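Local coordinates for protein 433aa long hypothetical phosphoribosylglycinamide formyl transferase (PDB 2DWC) that belongs to the ATP-grasp superfamily, with a PurT-type C-terminal region, and binds adenosine-5'-diphosphate, at residues A255-Y260 / W330-R335. Residues are numbered along the deposited sequence; the frame is centred on the assembly and turned at random.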
# COMPACT_ATOMS: atom_id res chain seq x y z
N ALA B 255 20.34 -15.51 20.38
CA ALA B 255 19.01 -16.08 20.18
C ALA B 255 18.56 -15.78 18.74
O ALA B 255 17.95 -16.63 18.08
CB ALA B 255 18.02 -15.48 21.17
N GLU B 256 18.84 -14.57 18.27
CA GLU B 256 18.44 -14.18 16.92
C GLU B 256 19.05 -15.11 15.88
O GLU B 256 18.36 -15.56 14.95
CB GLU B 256 18.86 -12.73 16.63
CG GLU B 256 18.49 -12.25 15.24
CD GLU B 256 18.98 -10.87 14.97
OE1 GLU B 256 19.49 -10.24 15.91
OE2 GLU B 256 18.87 -10.41 13.82
N ARG B 257 20.33 -15.43 16.02
CA ARG B 257 20.93 -16.33 15.05
C ARG B 257 20.36 -17.75 15.16
O ARG B 257 20.30 -18.49 14.17
CB ARG B 257 22.46 -16.36 15.20
CG ARG B 257 23.10 -14.99 15.08
CD ARG B 257 24.62 -15.05 14.85
NE ARG B 257 24.91 -15.37 13.45
CZ ARG B 257 25.29 -16.56 12.99
NH1 ARG B 257 25.44 -17.60 13.82
NH2 ARG B 257 25.48 -16.73 11.69
N GLU B 258 19.99 -18.15 16.36
CA GLU B 258 19.43 -19.49 16.55
C GLU B 258 18.02 -19.51 15.91
O GLU B 258 17.58 -20.54 15.36
CB GLU B 258 19.34 -19.81 18.05
CG GLU B 258 18.75 -21.15 18.40
CD GLU B 258 19.69 -22.33 18.10
OE1 GLU B 258 19.34 -23.45 18.52
OE2 GLU B 258 20.74 -22.15 17.43
N VAL B 259 17.33 -18.38 16.01
CA VAL B 259 15.98 -18.28 15.39
C VAL B 259 16.13 -18.52 13.89
O VAL B 259 15.40 -19.31 13.30
CB VAL B 259 15.35 -16.88 15.67
CG1 VAL B 259 14.17 -16.58 14.69
CG2 VAL B 259 14.85 -16.83 17.10
N TYR B 260 17.11 -17.87 13.27
CA TYR B 260 17.34 -18.06 11.83
C TYR B 260 17.74 -19.51 11.54
O TYR B 260 17.29 -20.09 10.58
CB TYR B 260 18.45 -17.14 11.28
CG TYR B 260 18.19 -15.65 11.48
CD1 TYR B 260 19.26 -14.75 11.63
CD2 TYR B 260 16.89 -15.14 11.52
CE1 TYR B 260 19.02 -13.39 11.83
CE2 TYR B 260 16.64 -13.78 11.72
CZ TYR B 260 17.69 -12.91 11.88
OH TYR B 260 17.43 -11.58 12.14
N TRP B 330 23.66 -10.37 2.77
CA TRP B 330 24.31 -11.49 3.44
C TRP B 330 25.04 -11.05 4.71
O TRP B 330 25.74 -10.04 4.71
CB TRP B 330 25.30 -12.17 2.49
CG TRP B 330 24.62 -12.99 1.47
CD1 TRP B 330 24.24 -12.60 0.21
CD2 TRP B 330 24.21 -14.35 1.62
NE1 TRP B 330 23.62 -13.64 -0.43
CE2 TRP B 330 23.59 -14.73 0.40
CE3 TRP B 330 24.30 -15.28 2.66
CZ2 TRP B 330 23.06 -16.01 0.19
CZ3 TRP B 330 23.78 -16.56 2.45
CH2 TRP B 330 23.17 -16.91 1.23
N VAL B 331 24.83 -11.79 5.78
CA VAL B 331 25.47 -11.50 7.07
C VAL B 331 25.75 -12.80 7.81
O VAL B 331 24.83 -13.57 8.11
CB VAL B 331 24.58 -10.64 7.98
CG1 VAL B 331 25.30 -10.39 9.30
CG2 VAL B 331 24.22 -9.33 7.32
N ASP B 332 27.02 -13.07 8.08
CA ASP B 332 27.40 -14.27 8.82
C ASP B 332 26.79 -15.54 8.26
O ASP B 332 26.36 -16.43 9.02
CB ASP B 332 27.00 -14.16 10.30
CG ASP B 332 27.50 -12.88 10.97
OD1 ASP B 332 28.52 -12.33 10.53
OD2 ASP B 332 26.87 -12.44 11.97
N GLY B 333 26.72 -15.65 6.94
CA GLY B 333 26.17 -16.84 6.33
C GLY B 333 24.66 -16.87 6.19
O GLY B 333 24.11 -17.87 5.71
N TYR B 334 23.97 -15.83 6.64
CA TYR B 334 22.51 -15.77 6.51
C TYR B 334 22.13 -14.61 5.57
O TYR B 334 22.70 -13.51 5.65
CB TYR B 334 21.83 -15.57 7.88
CG TYR B 334 21.76 -16.82 8.73
CD1 TYR B 334 22.55 -16.95 9.88
CD2 TYR B 334 20.94 -17.91 8.36
CE1 TYR B 334 22.56 -18.13 10.63
CE2 TYR B 334 20.93 -19.10 9.11
CZ TYR B 334 21.75 -19.21 10.24
OH TYR B 334 21.79 -20.39 10.95
N ARG B 335 21.19 -14.88 4.67
CA ARG B 335 20.70 -13.86 3.75
C ARG B 335 19.55 -13.21 4.54
O ARG B 335 18.52 -13.83 4.80
CB ARG B 335 20.18 -14.51 2.46
CG ARG B 335 20.12 -13.56 1.25
CD ARG B 335 19.54 -14.27 0.02
NE ARG B 335 19.53 -13.49 -1.24
CZ ARG B 335 18.59 -12.61 -1.61
NH1 ARG B 335 17.54 -12.35 -0.80
NH2 ARG B 335 18.68 -12.02 -2.81
O HOH W 1 23.33 -19.54 13.40
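Tyr334 reaches from a beta hairpin to the flank of helix 253-270 in this ATP-grasp fold, meeting Tyr260 with a ring face and Arg257 with a ring edge. The hairpin joins strands 329-331 and 334-337 through a type I' turn from Val331 to Tyr334, closed by Tyr334 N to Val331 O at 2.8 Å and by the reciprocal Val331 N to Tyr334 O bond.

The Arg257 side chain can be followed outward. CB and CG leave the helix with CG anti to the carbonyl carbon, and a bend at chi3 (79°) turns the guanidinium to the hairpin. NE faces Asp332 OD2 at 3.8 Å, a long salt bridge and therefore probably a modest one. CZ lies near Tyr334 CE1, NH1 is 2.9 Å from the oxygen of a bound water, and NH2 goes furthest in, 2.8 Å from Asp332 O, which sits at the guanidinium edge, in its plane. NH2 also comes to 3.4 Å from Tyr334 CE1. It approaches the tyrosine ring at its edge, while Tyr334 CE1 lies over one face of the guanidinium.

One face of the Tyr334 ring is covered by Tyr260: CB stands 3.9 Å from the Tyr334 centroid and 11° off the normal, a CH-pi contact. The two tyrosine rings are oblique to each other, with planes 59° apart and centroids separated by 5.8 Å. The Tyr260 OH donates to the anti lone pair of Glu256 OE2, which also pairs with Lys231 of strand 225-238. Beyond the rings, the same water that lies near NH1 bridges helix and hairpin, donating to Arg257 O and lying 3.0 Å from Tyr334 OH, in the plane of the Tyr334 ring.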